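Long-range contact in surface glycan binding protein B (Bacteroides ovatus, PDB 6E57), which binds mixed-linkage beta-glucan as a surface glycan-binding protein and probably helps this gut bacterium capture cereal glucan for use: residues A102-L107 / L124-P129. Numbering follows the deposited sequence.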
loop_
_atom_site.group_PDB
_atom_site.type_symbol
_atom_site.label_atom_id
_atom_site.label_comp_id
_atom_site.label_asym_id
_atom_site.label_seq_id
_atom_site.Cartn_x
_atom_site.Cartn_y
_atom_site.Cartn_z
ATOM N N ALA A 102 21.651 -0.269 2.476
ATOM C CA ALA A 102 20.338 0.113 3.006
ATOM C C ALA A 102 19.279 -0.886 2.522
ATOM O O ALA A 102 19.369 -1.406 1.404
ATOM C CB ALA A 102 19.985 1.520 2.592
ATOM N N GLY A 103 18.293 -1.160 3.386
ATOM C CA GLY A 103 17.147 -1.998 3.043
ATOM C C GLY A 103 16.631 -2.788 4.233
ATOM O O GLY A 103 17.102 -2.620 5.363
ATOM N N THR A 104 15.641 -3.644 3.959
ATOM C CA THR A 104 15.066 -4.572 4.925
ATOM C C THR A 104 15.374 -5.994 4.448
ATOM O O THR A 104 15.140 -6.321 3.289
ATOM C CB THR A 104 13.566 -4.305 5.107
ATOM O OG1 THR A 104 13.447 -3.032 5.742
ATOM C CG2 THR A 104 12.859 -5.357 5.932
ATOM N N TYR A 105 15.905 -6.820 5.355
ATOM C CA TYR A 105 16.447 -8.133 5.025
ATOM C C TYR A 105 15.814 -9.204 5.917
ATOM O O TYR A 105 15.556 -8.963 7.095
ATOM C CB TYR A 105 17.963 -8.155 5.235
ATOM C CG TYR A 105 18.735 -7.199 4.365
ATOM C CD1 TYR A 105 18.919 -5.878 4.741
ATOM C CD2 TYR A 105 19.281 -7.616 3.163
ATOM C CE1 TYR A 105 19.626 -4.995 3.942
ATOM C CE2 TYR A 105 19.992 -6.747 2.354
ATOM C CZ TYR A 105 20.166 -5.431 2.744
ATOM O OH TYR A 105 20.870 -4.578 1.944
ATOM N N ASN A 106 15.600 -10.390 5.342
ATOM C CA ASN A 106 15.237 -11.572 6.105
ATOM C C ASN A 106 16.524 -12.219 6.635
ATOM O O ASN A 106 17.438 -12.503 5.861
ATOM C CB ASN A 106 14.412 -12.554 5.270
ATOM C CG ASN A 106 14.050 -13.806 6.040
ATOM O OD1 ASN A 106 14.894 -14.677 6.256
ATOM N ND2 ASN A 106 12.801 -13.899 6.463
ATOM N N LEU A 107 16.583 -12.437 7.955
ATOM C CA LEU A 107 17.705 -13.108 8.617
ATOM C C LEU A 107 17.208 -14.415 9.241
ATOM O O LEU A 107 16.268 -14.392 10.031
ATOM C CB LEU A 107 18.292 -12.185 9.690
ATOM C CG LEU A 107 19.391 -12.800 10.559
ATOM C CD1 LEU A 107 20.581 -13.229 9.712
ATOM C CD2 LEU A 107 19.833 -11.832 11.648
ATOM N N LEU A 124 13.640 -9.844 10.891
ATOM C CA LEU A 124 13.983 -8.813 9.929
ATOM C C LEU A 124 15.204 -8.036 10.435
ATOM O O LEU A 124 15.376 -7.856 11.644
ATOM C CB LEU A 124 12.782 -7.881 9.739
ATOM C CG LEU A 124 11.525 -8.520 9.148
ATOM C CD1 LEU A 124 10.386 -7.513 9.099
ATOM C CD2 LEU A 124 11.792 -9.093 7.762
ATOM N N VAL A 125 16.047 -7.602 9.491
ATOM C CA VAL A 125 17.148 -6.677 9.742
ATOM C C VAL A 125 16.888 -5.415 8.910
ATOM O O VAL A 125 16.865 -5.469 7.680
ATOM C CB VAL A 125 18.510 -7.313 9.403
ATOM C CG1 VAL A 125 19.632 -6.286 9.378
ATOM C CG2 VAL A 125 18.849 -8.452 10.353
ATOM N N VAL A 126 16.676 -4.290 9.598
ATOM C CA VAL A 126 16.410 -3.018 8.950
ATOM C C VAL A 126 17.711 -2.208 8.940
ATOM O O VAL A 126 18.324 -1.986 9.986
ATOM C CB VAL A 126 15.257 -2.262 9.641
ATOM C CG1 VAL A 126 14.941 -0.943 8.949
ATOM C CG2 VAL A 126 14.008 -3.124 9.737
ATOM N N VAL A 127 18.119 -1.789 7.738
ATOM C CA VAL A 127 19.335 -1.014 7.513
ATOM C C VAL A 127 18.931 0.334 6.902
ATOM O O VAL A 127 18.505 0.395 5.747
ATOM C CB VAL A 127 20.323 -1.786 6.617
ATOM C CG1 VAL A 127 21.655 -1.066 6.493
ATOM C CG2 VAL A 127 20.528 -3.212 7.110
ATOM N N ASN A 128 19.056 1.403 7.696
ATOM C CA ASN A 128 18.604 2.744 7.318
ATOM C C ASN A 128 19.702 3.460 6.538
ATOM O O ASN A 128 20.883 3.315 6.846
ATOM C CB ASN A 128 18.209 3.574 8.541
ATOM C CG ASN A 128 17.178 2.883 9.404
ATOM O OD1 ASN A 128 16.066 2.610 8.954
ATOM N ND2 ASN A 128 17.538 2.591 10.641
ATOM N N PRO A 129 19.349 4.272 5.518
ATOM C CA PRO A 129 20.343 5.050 4.779
ATOM C C PRO A 129 20.790 6.283 5.580
ATOM O O PRO A 129 20.146 6.639 6.564
ATOM C CB PRO A 129 19.581 5.450 3.509
ATOM C CG PRO A 129 18.139 5.565 3.964
ATOM C CD PRO A 129 17.979 4.503 5.034
#
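G103 and Y105 pair with V127 and V125 through four backbone hydrogen bonds. G103 N gives its hydrogen to V127 O at 2.8 Å, and V127 N returns one to G103 O at 2.7 Å. Y105 and V125 repeat the exchange, with Y105 N 2.9 Å from V125 O. T104 and V126 form the non-hydrogen-bonded pair between them, their side chains side by side on the partly exposed face. The buried face carries Y105, V125 and V127. The Y105 ring swings toward V127, because CG lies beside its own backbone N (chi1 -62°). Its CE1 meets V127 CG2 obliquely at 3.7 Å, while V125 O sits in plane at the ring edge. L107 CD2 packs on V125 CG2 at 3.8 Å. Further out, Y105 OH bonds to K101 O. Strand 53-58 flanks 118-128 and strand 75-81 flanks 103-113, so this hairpin is central in its five-stranded sheet. The sheet belongs to the N-terminal beta domain, far from the glycan pocket around W322 and W372. The ladder satisfies the backbone N and O of G103, Y105, V125 and V127, while T104 N and O turn outward to D213 and R199. L107 and V125 pack on strand 63-70; the Y105 ring instead meets R199 of strand 196-203, in another sheet, by a cation-pi contact.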